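Local coordinates for protein L-talarate/galactarate dehydratase (Salmonella typhimurium, PDB 2PP0) that catalyses the magnesium-dependent dehydration of L-talarate and galactarate to 5-keto-4-deoxy-D-glucarate and also epimerises L-talarate to galactarate, at residues 160-165 with 333-338; 192-197 with 211-216; 235-240 with 267-272; 247-252 with 344-349; 313-318 with 323-328. All coordinates share one frame; numbering follows the deposited sequence.

Interaction 1 (160-165 with 333-338); sequences DSVQCY and VHLHLS
A buried, mainly apolar contact sets Val162 of strand 161-166 against one face of helix 331-339, toward the interior of the subunit, with Leu335 and Ser338 as its helical partners. The branch that does most of the touching is Val162 CG2. It lies 3.9 Å from Leu335 CD1, the two side chains running antiparallel, each alongside the other, and 3.5 Å from Ser338 OG. Its twin, Val162 CG1, meets only the hydroxyl within this contact, at 3.9 Å. Leu335 starts off to one side of the strand, but with CG anti to the backbone N (chi1 172°) it swings CD1 back onto the valine. Ser338 OG is tucked against its own helix, 2.7 Å from His334 O and 3.1 Å from Leu335 O, with one proton to share between these carbonyls; the valine therefore meets a hydroxyl already engaged with the backbone. Beyond the segments, Leu335 also packs on Leu347 and Met368, and Ser338 on Pro345. Strand 161-166 pairs with strand 346-349, and the helix precedes that second strand in the chain. A helix laid against the outside of neighbouring parallel strands is the layering of the modified TIM barrel of the enolase superfamily.

Interaction 2 (192-197 with 211-216); sequences GGIKLK and TAVREA
Val213, on the inner face of helix 203-217, supplies the helix side of this contact and faces Ile194 and Leu196 of strand 194-197. Its CB points at the strand and stands 4.8 Å from Leu196 CD2, a little too far for close packing. One step further out the two methyls part company. CG1, anti to the backbone N (chi1 176°), runs toward the start of the strand, where Ile194 CG2 waits at 4.5 Å. CG2 goes the other way and comes to 4.2 Å from Leu196 CD2. The valine tip thus straddles the gap between two strand side chains that lie on the same side of the strand, two residues apart. All spacings are generous, and the contact is a light one of methyl on methyl. Leu223 of the next strand extends the apolar layer around Val213, while Leu217 and Leu210 of the helix do so around Ile194 and Leu196 respectively. Between and beyond these residues, Lys195 and Lys197 turn from the helix into the barrel, where Lys195 binds substrate and Lys197 is the proton acceptor. Strand 194-197, helix 203-217 and strand 223-226 make a beta-alpha-beta unit, its first strand carrying the Lys-X-Lys motif of the mandelate racemase subgroup.

Interaction 3 (235-240 with 267-272); sequences TAIRMG and AAALDT
The backbone of helix 233-243 comes nearest the other segment at Gly240, with Gly240 CA 7.1 Å from Leu270 CA, and Leu270 is the first residue to leave helical geometry at the end of helix 260-269. Leu270 carries the contact. Its CG is anti to the carbonyl carbon (chi1 -60°), which sends both methyls onto the bare main chain of Gly240: CD1 rests 3.9 Å from Gly240 CA, and CD2 sits 3.7 Å from Gly240 C. Since Gly240 has no side chain, the leucine can settle directly on the helix backbone. One turn earlier, the long branch of Ile237 reaches across with its terminal CD1, 4.2 Å from Leu270 CD2 and 4.3 Å from Ala269 CB. This end of the contact is partly exposed, whereas Gly240 and Leu270 are buried. Just beyond, Thr272 OG1 is hydrogen-bonded to Glu244. Within the two segments, though, the contact is methyl on methyl and methyl on main chain, which implies that shape and exclusion of water hold these surfaces together.

Interaction 4 (247-252 with 344-349); sequences NLIWIE and EPWLEH
Trp250 and Trp346 meet inside the modified TIM barrel of the enolase superfamily, bringing residues at strand 251-252 together with strand 346-349 across its interior. The tight part is a T-shaped pair: the six-membered ring of Trp250 turns its edge to the face of the five-membered ring of Trp346, with planes at 90° and centroids 5.4 Å apart. Contact is made by the far corner of Trp250, whose CZ3 is 3.8 Å from Trp346 CD1. The neighbouring corner, Trp250 CH2, approaches Trp346 CB at 3.9 Å, and that CB lies in the plane of the Trp250 ring. Ile249, partly exposed, adds a further touch when its CG2, anti to the backbone N, comes to 3.9 Å from Trp346 NE1. Tyr165 and Phe297 also meet the Trp250 ring.

Toward the active site the contact becomes polar and looser. Glu252, a magnesium ligand, and Glu348, which binds substrate, keep their OE2 atoms 5.5 Å apart; Lys195 forms salt bridges to both and probably eases the gathering of negative charge. A water lies within hydrogen-bonding distance of both carboxylates, 3.0 Å from Glu252 OE2 and 3.0 Å from Glu348 OE1, though its two protons have more than two acceptors to choose from. Trp250 reaches this polar side too, through a weak, bent hydrogen bond of 3.3 Å from Trp250 NE1 to Glu252 OE1.

Interaction 5 (313-318 with 323-328); sequences KIMDLA and RKLAPH
Met315 overlaps the tip of Leu325 with the middle of its side chain: Met315 CG lies 3.7 Å from Leu325 CD2, and Met315 SD passes the same methyl at 4.0 Å. The two side chains cross obliquely. Leu325 is extended toward the helix, its CG anti to the backbone N (chi1 -173°), which carries CD2 to the thioether chain. Pro300 and Tyr341 pack on the same leucine. One turn further along helix 308-320, the contact changes from apolar to polar. Arg323 N donates to Ala318 O at 3.0 Å, a nearly straight bond (164° at the hydrogen) that reaches the oxygen from 31° off the carbonyl plane. The aliphatic start of the arginine lies beside that oxygen as well, with Arg323 CB 3.6 Å from Ala318 O, before the chain bends and leads its guanidinium away. This is the short alpha-to-beta return of a TIM-like barrel, in which helix 308-320 passes the chain through a short turn to strand 324-325. Ala318 and Arg323 both rest on Val298 of the adjacent parallel strand. Past Leu325, the chain runs to His328, the proton donor/acceptor. His328 ND1 is hydrogen-bonded to Asp301, the residue thought to raise the basicity of the active-site histidine.

In the fold
Interactions 1, 2, 4 and 5 are joined around the active site through interaction 4. Lys195 of interaction 2 ties the two segments of interaction 4 together, with NZ 2.9 Å from Glu252 OE1 and 3.0 Å from Glu348 OE2, while Tyr165 OH of interaction 1 approaches Lys195 NZ at 3.1 Å. Interaction 5 also joins it: Leu325 O lies 3.1 Å from Trp346 N, and His328 CD2 comes to 3.3 Å from Glu348 OE1. The centres of interactions 2 and 5 are about 25 Å apart, yet their acid-base residues converge, Lys197 NZ lying 6.5 Å from His328 NE2. Interaction 3 belongs to the outer layer and touches interaction 4 where Thr272 CG2 meets Ile251 CG1 at 3.8 Å.

Interaction 1 (160-165 with 333-338)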
# COMPACT_ATOMS: atom_id res chain seq x y z
N ASP B 160 -9.70 -16.15 3.33
CA ASP B 160 -9.91 -16.86 2.06
C ASP B 160 -11.33 -16.72 1.53
O ASP B 160 -11.62 -17.17 0.42
CB ASP B 160 -9.59 -18.35 2.22
CG ASP B 160 -8.19 -18.59 2.74
OD1 ASP B 160 -7.22 -18.03 2.17
OD2 ASP B 160 -8.06 -19.36 3.72
N SER B 161 -12.21 -16.13 2.34
CA SER B 161 -13.60 -15.91 1.96
C SER B 161 -14.10 -14.69 2.73
O SER B 161 -13.50 -14.30 3.74
CB SER B 161 -14.45 -17.14 2.29
OG SER B 161 -14.50 -17.39 3.68
N VAL B 162 -15.20 -14.10 2.27
CA VAL B 162 -15.74 -12.91 2.93
C VAL B 162 -17.24 -13.02 3.21
O VAL B 162 -18.00 -13.48 2.36
CB VAL B 162 -15.49 -11.65 2.06
CG1 VAL B 162 -16.06 -10.41 2.75
CG2 VAL B 162 -14.00 -11.47 1.80
N GLN B 163 -17.65 -12.59 4.41
CA GLN B 163 -19.07 -12.61 4.79
C GLN B 163 -19.80 -11.85 3.68
O GLN B 163 -19.35 -10.80 3.26
CB GLN B 163 -19.31 -11.83 6.09
CG GLN B 163 -18.61 -12.33 7.31
CD GLN B 163 -18.86 -11.42 8.50
OE1 GLN B 163 -18.53 -10.24 8.47
NE2 GLN B 163 -19.46 -11.97 9.54
N CYS B 164 -20.95 -12.37 3.25
CA CYS B 164 -21.69 -11.74 2.17
C CYS B 164 -23.18 -11.55 2.51
O CYS B 164 -23.81 -12.44 3.08
CB CYS B 164 -21.54 -12.60 0.91
SG CYS B 164 -22.14 -11.87 -0.63
N TYR B 165 -23.72 -10.39 2.15
CA TYR B 165 -25.13 -10.09 2.38
C TYR B 165 -25.76 -9.74 1.03
O TYR B 165 -25.07 -9.31 0.11
CB TYR B 165 -25.29 -8.93 3.38
CG TYR B 165 -24.95 -7.55 2.84
CD1 TYR B 165 -25.90 -6.79 2.17
CD2 TYR B 165 -23.67 -7.02 3.01
CE1 TYR B 165 -25.60 -5.52 1.67
CE2 TYR B 165 -23.35 -5.75 2.52
CZ TYR B 165 -24.32 -5.01 1.85
OH TYR B 165 -24.01 -3.75 1.37
N VAL B 333 -14.74 -7.33 -7.96
CA VAL B 333 -13.50 -6.63 -7.65
C VAL B 333 -13.32 -6.50 -6.14
O VAL B 333 -12.23 -6.75 -5.61
CB VAL B 333 -13.47 -5.21 -8.26
CG1 VAL B 333 -12.22 -4.49 -7.82
CG2 VAL B 333 -13.54 -5.29 -9.79
N HIS B 334 -14.38 -6.12 -5.45
CA HIS B 334 -14.30 -5.93 -4.00
C HIS B 334 -14.05 -7.18 -3.17
O HIS B 334 -13.66 -7.08 -2.01
CB HIS B 334 -15.55 -5.20 -3.50
CG HIS B 334 -15.75 -3.85 -4.12
ND1 HIS B 334 -14.72 -2.93 -4.24
CD2 HIS B 334 -16.85 -3.25 -4.63
CE1 HIS B 334 -15.19 -1.83 -4.81
NE2 HIS B 334 -16.47 -2.00 -5.06
N LEU B 335 -14.28 -8.37 -3.74
CA LEU B 335 -14.02 -9.59 -2.98
C LEU B 335 -12.54 -9.64 -2.65
O LEU B 335 -12.15 -9.96 -1.52
CB LEU B 335 -14.40 -10.84 -3.79
CG LEU B 335 -13.99 -12.19 -3.17
CD1 LEU B 335 -14.74 -12.43 -1.88
CD2 LEU B 335 -14.28 -13.31 -4.15
N HIS B 336 -11.71 -9.31 -3.63
CA HIS B 336 -10.26 -9.32 -3.47
C HIS B 336 -9.77 -8.24 -2.53
O HIS B 336 -8.89 -8.47 -1.71
CB HIS B 336 -9.59 -9.13 -4.84
CG HIS B 336 -9.89 -10.22 -5.82
ND1 HIS B 336 -9.28 -11.45 -5.78
CD2 HIS B 336 -10.79 -10.28 -6.83
CE1 HIS B 336 -9.78 -12.22 -6.73
NE2 HIS B 336 -10.70 -11.53 -7.38
N LEU B 337 -10.35 -7.04 -2.65
CA LEU B 337 -9.97 -5.92 -1.81
C LEU B 337 -10.38 -6.13 -0.36
O LEU B 337 -9.62 -5.83 0.56
CB LEU B 337 -10.58 -4.62 -2.36
CG LEU B 337 -10.17 -4.28 -3.81
CD1 LEU B 337 -10.88 -3.01 -4.28
CD2 LEU B 337 -8.66 -4.10 -3.87
N SER B 338 -11.59 -6.63 -0.14
CA SER B 338 -12.05 -6.86 1.22
C SER B 338 -11.26 -8.00 1.87
O SER B 338 -11.03 -7.98 3.08
CB SER B 338 -13.55 -7.17 1.22
OG SER B 338 -13.84 -8.26 0.38

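Interaction 2 (192-197 with 211-216)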
# COMPACT_ATOMS: atom_id res chain seq x y z
N GLY B 192 -25.20 -14.74 3.82
CA GLY B 192 -24.82 -14.48 5.20
C GLY B 192 -25.47 -13.27 5.83
O GLY B 192 -25.27 -13.00 7.02
N GLY B 193 -26.26 -12.53 5.06
CA GLY B 193 -26.91 -11.35 5.60
C GLY B 193 -27.92 -10.76 4.63
O GLY B 193 -27.90 -11.05 3.44
N ILE B 194 -28.81 -9.92 5.15
CA ILE B 194 -29.85 -9.30 4.35
C ILE B 194 -29.93 -7.80 4.60
O ILE B 194 -30.01 -7.37 5.75
CB ILE B 194 -31.25 -9.90 4.68
CG1 ILE B 194 -31.31 -11.36 4.24
CG2 ILE B 194 -32.35 -9.07 4.02
CD1 ILE B 194 -31.16 -11.57 2.74
N LYS B 195 -29.93 -7.00 3.54
CA LYS B 195 -30.05 -5.56 3.71
C LYS B 195 -31.37 -5.12 3.12
O LYS B 195 -31.74 -5.51 2.01
CB LYS B 195 -28.91 -4.80 3.01
CG LYS B 195 -29.02 -3.29 3.21
CD LYS B 195 -27.78 -2.54 2.75
CE LYS B 195 -27.62 -2.55 1.25
NZ LYS B 195 -26.38 -1.82 0.87
N LEU B 196 -32.11 -4.31 3.87
CA LEU B 196 -33.40 -3.81 3.43
C LEU B 196 -33.31 -2.33 3.11
O LEU B 196 -32.71 -1.55 3.87
CB LEU B 196 -34.45 -4.04 4.52
CG LEU B 196 -35.86 -3.53 4.22
CD1 LEU B 196 -36.44 -4.28 3.04
CD2 LEU B 196 -36.74 -3.70 5.46
N LYS B 197 -33.88 -1.93 1.98
CA LYS B 197 -33.88 -0.53 1.60
C LYS B 197 -34.97 0.17 2.40
O LYS B 197 -36.11 -0.30 2.46
CB LYS B 197 -34.17 -0.38 0.10
CG LYS B 197 -33.10 -0.98 -0.79
CD LYS B 197 -31.77 -0.24 -0.63
CE LYS B 197 -30.67 -0.88 -1.48
NZ LYS B 197 -29.39 -0.13 -1.36
N THR B 211 -39.78 -4.82 10.49
CA THR B 211 -40.22 -5.70 11.56
C THR B 211 -40.58 -7.08 11.01
O THR B 211 -40.31 -8.10 11.64
CB THR B 211 -41.45 -5.13 12.31
OG1 THR B 211 -42.56 -5.00 11.41
CG2 THR B 211 -41.12 -3.76 12.90
N ALA B 212 -41.20 -7.10 9.84
CA ALA B 212 -41.60 -8.35 9.20
C ALA B 212 -40.37 -9.16 8.79
O ALA B 212 -40.38 -10.39 8.88
CB ALA B 212 -42.47 -8.06 7.99
N VAL B 213 -39.33 -8.47 8.34
CA VAL B 213 -38.10 -9.14 7.91
C VAL B 213 -37.31 -9.70 9.09
O VAL B 213 -36.79 -10.82 9.03
CB VAL B 213 -37.19 -8.20 7.11
CG1 VAL B 213 -35.88 -8.90 6.76
CG2 VAL B 213 -37.89 -7.76 5.83
N ARG B 214 -37.19 -8.93 10.17
CA ARG B 214 -36.47 -9.41 11.35
C ARG B 214 -37.22 -10.60 11.93
O ARG B 214 -36.61 -11.58 12.37
CB ARG B 214 -36.36 -8.31 12.41
CG ARG B 214 -35.93 -8.83 13.79
CD ARG B 214 -34.63 -9.64 13.72
NE ARG B 214 -33.45 -8.80 13.62
CZ ARG B 214 -32.27 -9.22 13.17
NH1 ARG B 214 -32.12 -10.48 12.77
NH2 ARG B 214 -31.24 -8.38 13.13
N GLU B 215 -38.54 -10.51 11.92
CA GLU B 215 -39.39 -11.57 12.45
C GLU B 215 -39.12 -12.88 11.69
O GLU B 215 -38.96 -13.93 12.30
CB GLU B 215 -40.86 -11.16 12.31
CG GLU B 215 -41.84 -12.04 13.07
CD GLU B 215 -41.85 -13.47 12.58
OE1 GLU B 215 -42.08 -13.68 11.37
OE2 GLU B 215 -41.63 -14.38 13.41
N ALA B 216 -39.07 -12.79 10.37
CA ALA B 216 -38.84 -13.96 9.54
C ALA B 216 -37.42 -14.52 9.65
O ALA B 216 -37.22 -15.73 9.60
CB ALA B 216 -39.14 -13.63 8.08

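Interaction 3 (235-240 with 267-272)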
# COMPACT_ATOMS: atom_id res chain seq x y z
N THR B 235 -35.25 13.12 11.20
CA THR B 235 -35.81 11.80 10.96
C THR B 235 -34.78 10.70 11.21
O THR B 235 -35.10 9.67 11.79
CB THR B 235 -36.34 11.70 9.52
OG1 THR B 235 -37.27 12.76 9.29
CG2 THR B 235 -37.04 10.37 9.30
N ALA B 236 -33.54 10.95 10.79
CA ALA B 236 -32.47 9.98 10.96
C ALA B 236 -32.29 9.54 12.41
O ALA B 236 -32.19 8.35 12.70
CB ALA B 236 -31.16 10.55 10.42
N ILE B 237 -32.24 10.50 13.33
CA ILE B 237 -32.06 10.15 14.74
C ILE B 237 -33.28 9.44 15.32
O ILE B 237 -33.15 8.48 16.08
CB ILE B 237 -31.74 11.40 15.60
CG1 ILE B 237 -31.52 10.98 17.06
CG2 ILE B 237 -32.87 12.42 15.50
CD1 ILE B 237 -30.40 9.99 17.26
N ARG B 238 -34.47 9.91 14.94
CA ARG B 238 -35.71 9.31 15.42
C ARG B 238 -35.84 7.87 14.92
O ARG B 238 -36.17 6.96 15.69
CB ARG B 238 -36.91 10.14 14.96
CG ARG B 238 -38.27 9.57 15.35
CD ARG B 238 -39.35 10.65 15.34
NE ARG B 238 -39.37 11.42 14.09
CZ ARG B 238 -39.62 10.91 12.89
NH1 ARG B 238 -39.89 9.62 12.75
NH2 ARG B 238 -39.61 11.70 11.82
N MET B 239 -35.56 7.65 13.64
CA MET B 239 -35.62 6.30 13.09
C MET B 239 -34.51 5.46 13.71
O MET B 239 -34.68 4.26 13.94
CB MET B 239 -35.48 6.32 11.57
CG MET B 239 -36.74 6.76 10.84
SD MET B 239 -38.09 5.58 11.04
CE MET B 239 -38.00 4.72 9.47
N GLY B 240 -33.37 6.09 13.98
CA GLY B 240 -32.25 5.39 14.57
C GLY B 240 -32.54 4.87 15.96
O GLY B 240 -32.13 3.76 16.31
N ALA B 267 -23.55 8.63 14.47
CA ALA B 267 -22.64 7.56 14.85
C ALA B 267 -22.27 7.65 16.33
O ALA B 267 -22.16 6.62 17.01
CB ALA B 267 -21.38 7.62 14.00
N ALA B 268 -22.10 8.86 16.83
CA ALA B 268 -21.75 9.06 18.23
C ALA B 268 -22.96 8.86 19.13
O ALA B 268 -22.83 8.37 20.26
CB ALA B 268 -21.16 10.45 18.44
N ALA B 269 -24.14 9.21 18.63
CA ALA B 269 -25.37 9.10 19.41
C ALA B 269 -25.96 7.69 19.47
O ALA B 269 -26.63 7.33 20.44
CB ALA B 269 -26.41 10.07 18.87
N LEU B 270 -25.73 6.90 18.43
CA LEU B 270 -26.29 5.56 18.40
C LEU B 270 -25.25 4.47 18.66
O LEU B 270 -24.06 4.65 18.40
CB LEU B 270 -26.97 5.31 17.05
CG LEU B 270 -28.12 6.25 16.69
CD1 LEU B 270 -28.47 6.09 15.22
CD2 LEU B 270 -29.33 5.94 17.57
N ASP B 271 -25.73 3.34 19.18
CA ASP B 271 -24.88 2.19 19.45
C ASP B 271 -24.78 1.40 18.15
O ASP B 271 -23.76 0.79 17.86
CB ASP B 271 -25.50 1.32 20.55
CG ASP B 271 -25.16 1.81 21.95
OD1 ASP B 271 -24.48 2.86 22.06
OD2 ASP B 271 -25.57 1.16 22.93
N THR B 272 -25.86 1.43 17.37
CA THR B 272 -25.89 0.75 16.09
C THR B 272 -24.86 1.41 15.19
O THR B 272 -24.76 2.64 15.15
CB THR B 272 -27.26 0.86 15.40
OG1 THR B 272 -28.26 0.27 16.22
CG2 THR B 272 -27.23 0.16 14.05

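Interaction 4 (247-252 with 344-349)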
# COMPACT_ATOMS: atom_id res chain seq x y z
N ASN B 247 -31.23 -4.70 16.44
CA ASN B 247 -29.83 -5.12 16.51
C ASN B 247 -29.16 -5.21 15.15
O ASN B 247 -28.38 -6.12 14.88
CB ASN B 247 -29.74 -6.48 17.22
CG ASN B 247 -30.14 -6.41 18.68
OD1 ASN B 247 -30.42 -7.44 19.31
ND2 ASN B 247 -30.16 -5.21 19.24
N LEU B 248 -29.46 -4.24 14.29
CA LEU B 248 -28.90 -4.19 12.94
C LEU B 248 -27.37 -4.17 12.91
O LEU B 248 -26.72 -3.67 13.83
CB LEU B 248 -29.43 -2.95 12.22
CG LEU B 248 -30.94 -2.83 12.07
CD1 LEU B 248 -31.30 -1.48 11.45
CD2 LEU B 248 -31.46 -3.97 11.21
N ILE B 249 -26.80 -4.71 11.83
CA ILE B 249 -25.36 -4.71 11.66
C ILE B 249 -24.94 -3.26 11.42
O ILE B 249 -23.87 -2.83 11.86
CB ILE B 249 -24.92 -5.58 10.46
CG1 ILE B 249 -25.30 -7.04 10.70
CG2 ILE B 249 -23.41 -5.44 10.23
CD1 ILE B 249 -24.68 -7.62 11.98
N TRP B 250 -25.79 -2.51 10.71
CA TRP B 250 -25.52 -1.10 10.44
C TRP B 250 -26.70 -0.37 9.80
O TRP B 250 -27.65 -0.99 9.32
CB TRP B 250 -24.28 -0.94 9.54
CG TRP B 250 -24.45 -1.32 8.08
CD1 TRP B 250 -25.36 -0.79 7.19
CD2 TRP B 250 -23.67 -2.26 7.33
NE1 TRP B 250 -25.19 -1.35 5.95
CE2 TRP B 250 -24.16 -2.25 6.00
CE3 TRP B 250 -22.60 -3.10 7.65
CZ2 TRP B 250 -23.61 -3.06 5.00
CZ3 TRP B 250 -22.06 -3.91 6.65
CH2 TRP B 250 -22.57 -3.88 5.34
N ILE B 251 -26.64 0.96 9.82
CA ILE B 251 -27.65 1.81 9.19
C ILE B 251 -26.83 2.56 8.15
O ILE B 251 -25.95 3.35 8.49
CB ILE B 251 -28.26 2.82 10.18
CG1 ILE B 251 -29.06 2.07 11.25
CG2 ILE B 251 -29.18 3.79 9.44
CD1 ILE B 251 -29.51 2.95 12.41
N GLU B 252 -27.10 2.29 6.88
CA GLU B 252 -26.34 2.89 5.80
C GLU B 252 -26.95 4.16 5.21
O GLU B 252 -28.17 4.28 5.11
CB GLU B 252 -26.16 1.85 4.69
CG GLU B 252 -25.33 2.29 3.51
CD GLU B 252 -25.13 1.16 2.51
OE1 GLU B 252 -25.38 -0.00 2.90
OE2 GLU B 252 -24.71 1.43 1.37
N GLU B 344 -12.44 -7.57 10.00
CA GLU B 344 -13.47 -8.38 9.34
C GLU B 344 -14.46 -7.50 8.56
O GLU B 344 -15.20 -6.71 9.15
CB GLU B 344 -14.20 -9.23 10.38
CG GLU B 344 -15.04 -10.40 9.84
CD GLU B 344 -14.20 -11.61 9.40
OE1 GLU B 344 -13.21 -11.94 10.08
OE2 GLU B 344 -14.55 -12.24 8.38
N PRO B 345 -14.49 -7.64 7.22
CA PRO B 345 -15.37 -6.88 6.33
C PRO B 345 -16.62 -7.63 5.86
O PRO B 345 -16.81 -8.81 6.17
CB PRO B 345 -14.46 -6.56 5.16
CG PRO B 345 -13.78 -7.90 4.98
CD PRO B 345 -13.46 -8.34 6.42
N TRP B 346 -17.46 -6.92 5.12
CA TRP B 346 -18.69 -7.48 4.55
C TRP B 346 -18.68 -7.24 3.04
O TRP B 346 -18.19 -6.21 2.57
CB TRP B 346 -19.93 -6.80 5.13
CG TRP B 346 -20.43 -7.40 6.40
CD1 TRP B 346 -20.11 -7.02 7.67
CD2 TRP B 346 -21.36 -8.47 6.52
NE1 TRP B 346 -20.80 -7.79 8.57
CE2 TRP B 346 -21.57 -8.69 7.89
CE3 TRP B 346 -22.05 -9.27 5.59
CZ2 TRP B 346 -22.44 -9.68 8.37
CZ3 TRP B 346 -22.91 -10.25 6.06
CH2 TRP B 346 -23.10 -10.44 7.44
N LEU B 347 -19.21 -8.20 2.28
CA LEU B 347 -19.28 -8.09 0.82
C LEU B 347 -20.75 -8.00 0.43
O LEU B 347 -21.59 -8.73 0.95
CB LEU B 347 -18.63 -9.32 0.15
CG LEU B 347 -18.39 -9.24 -1.36
CD1 LEU B 347 -17.30 -8.23 -1.65
CD2 LEU B 347 -17.98 -10.61 -1.91
N GLU B 348 -21.05 -7.11 -0.51
CA GLU B 348 -22.42 -6.89 -0.97
C GLU B 348 -22.72 -7.67 -2.24
O GLU B 348 -21.96 -7.63 -3.21
CB GLU B 348 -22.64 -5.39 -1.19
CG GLU B 348 -23.95 -5.03 -1.86
CD GLU B 348 -24.19 -3.53 -1.88
OE1 GLU B 348 -23.22 -2.78 -2.18
OE2 GLU B 348 -25.33 -3.10 -1.61
N HIS B 349 -23.84 -8.38 -2.23
CA HIS B 349 -24.20 -9.18 -3.39
C HIS B 349 -25.34 -8.67 -4.27
O HIS B 349 -26.39 -8.23 -3.77
CB HIS B 349 -24.52 -10.61 -2.95
CG HIS B 349 -25.15 -11.45 -4.02
ND1 HIS B 349 -26.46 -11.28 -4.43
CD2 HIS B 349 -24.65 -12.45 -4.78
CE1 HIS B 349 -26.73 -12.14 -5.39
NE2 HIS B 349 -25.65 -12.86 -5.63
O HOH W 1 -22.99 -0.61 -0.07

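Interaction 5 (313-318 with 323-328)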
# COMPACT_ATOMS: atom_id res chain seq x y z
N LYS B 313 -5.57 3.14 -0.75
CA LYS B 313 -5.22 4.21 0.18
C LYS B 313 -6.40 4.49 1.11
O LYS B 313 -6.21 4.84 2.27
CB LYS B 313 -4.85 5.49 -0.57
CG LYS B 313 -3.57 5.37 -1.39
CD LYS B 313 -3.01 6.75 -1.73
CE LYS B 313 -4.04 7.64 -2.43
NZ LYS B 313 -3.54 9.04 -2.61
N ILE B 314 -7.61 4.34 0.59
CA ILE B 314 -8.80 4.56 1.39
C ILE B 314 -8.86 3.49 2.49
O ILE B 314 -9.10 3.80 3.66
CB ILE B 314 -10.07 4.50 0.52
CG1 ILE B 314 -10.09 5.70 -0.43
CG2 ILE B 314 -11.33 4.50 1.40
CD1 ILE B 314 -11.13 5.61 -1.53
N MET B 315 -8.62 2.24 2.10
CA MET B 315 -8.63 1.12 3.04
C MET B 315 -7.63 1.33 4.16
O MET B 315 -7.93 1.08 5.33
CB MET B 315 -8.27 -0.19 2.35
CG MET B 315 -9.43 -0.99 1.82
SD MET B 315 -8.80 -2.61 1.29
CE MET B 315 -7.81 -2.15 0.12
N ASP B 316 -6.42 1.74 3.79
CA ASP B 316 -5.37 1.97 4.78
C ASP B 316 -5.77 3.07 5.76
O ASP B 316 -5.48 2.98 6.95
CB ASP B 316 -4.05 2.32 4.09
CG ASP B 316 -3.54 1.19 3.21
OD1 ASP B 316 -3.97 0.04 3.41
OD2 ASP B 316 -2.70 1.45 2.32
N LEU B 317 -6.43 4.10 5.25
CA LEU B 317 -6.85 5.20 6.11
C LEU B 317 -7.96 4.75 7.05
O LEU B 317 -7.91 5.02 8.26
CB LEU B 317 -7.35 6.38 5.26
CG LEU B 317 -7.81 7.62 6.05
CD1 LEU B 317 -6.67 8.13 6.92
CD2 LEU B 317 -8.27 8.71 5.07
N ALA B 318 -8.95 4.04 6.52
CA ALA B 318 -10.05 3.54 7.33
C ALA B 318 -9.55 2.62 8.44
O ALA B 318 -10.02 2.70 9.58
CB ALA B 318 -11.05 2.80 6.45
N ARG B 323 -11.93 1.65 11.64
CA ARG B 323 -13.25 1.43 11.05
C ARG B 323 -13.33 0.10 10.30
O ARG B 323 -12.32 -0.44 9.87
CB ARG B 323 -13.58 2.56 10.07
CG ARG B 323 -13.34 3.96 10.60
CD ARG B 323 -14.13 4.22 11.88
NE ARG B 323 -14.03 5.62 12.29
CZ ARG B 323 -14.61 6.12 13.38
NH1 ARG B 323 -15.32 5.33 14.17
NH2 ARG B 323 -14.48 7.41 13.66
N LYS B 324 -14.55 -0.41 10.14
CA LYS B 324 -14.77 -1.65 9.40
C LYS B 324 -14.95 -1.28 7.93
O LYS B 324 -15.22 -0.11 7.61
CB LYS B 324 -16.04 -2.36 9.90
CG LYS B 324 -15.99 -2.86 11.34
CD LYS B 324 -15.02 -4.01 11.50
CE LYS B 324 -15.17 -4.67 12.88
NZ LYS B 324 -16.56 -5.16 13.12
N LEU B 325 -14.83 -2.27 7.06
CA LEU B 325 -14.98 -2.04 5.63
C LEU B 325 -16.14 -2.84 5.04
O LEU B 325 -16.33 -4.01 5.36
CB LEU B 325 -13.69 -2.42 4.89
CG LEU B 325 -13.66 -2.07 3.40
CD1 LEU B 325 -13.44 -0.57 3.24
CD2 LEU B 325 -12.54 -2.84 2.70
N ALA B 326 -16.92 -2.20 4.18
CA ALA B 326 -18.04 -2.85 3.51
C ALA B 326 -18.18 -2.17 2.15
O ALA B 326 -19.01 -1.27 1.97
CB ALA B 326 -19.32 -2.70 4.32
N PRO B 327 -17.36 -2.59 1.17
CA PRO B 327 -17.36 -2.05 -0.19
C PRO B 327 -18.74 -2.13 -0.84
O PRO B 327 -19.54 -3.01 -0.54
CB PRO B 327 -16.34 -2.93 -0.92
CG PRO B 327 -15.45 -3.43 0.17
CD PRO B 327 -16.42 -3.72 1.28
N HIS B 328 -19.01 -1.20 -1.75
CA HIS B 328 -20.29 -1.17 -2.42
C HIS B 328 -20.26 -1.78 -3.82
O HIS B 328 -19.38 -1.47 -4.62
CB HIS B 328 -20.80 0.28 -2.50
CG HIS B 328 -21.91 0.48 -3.49
ND1 HIS B 328 -21.69 0.86 -4.79
CD2 HIS B 328 -23.24 0.32 -3.36
CE1 HIS B 328 -22.84 0.93 -5.43
NE2 HIS B 328 -23.80 0.60 -4.58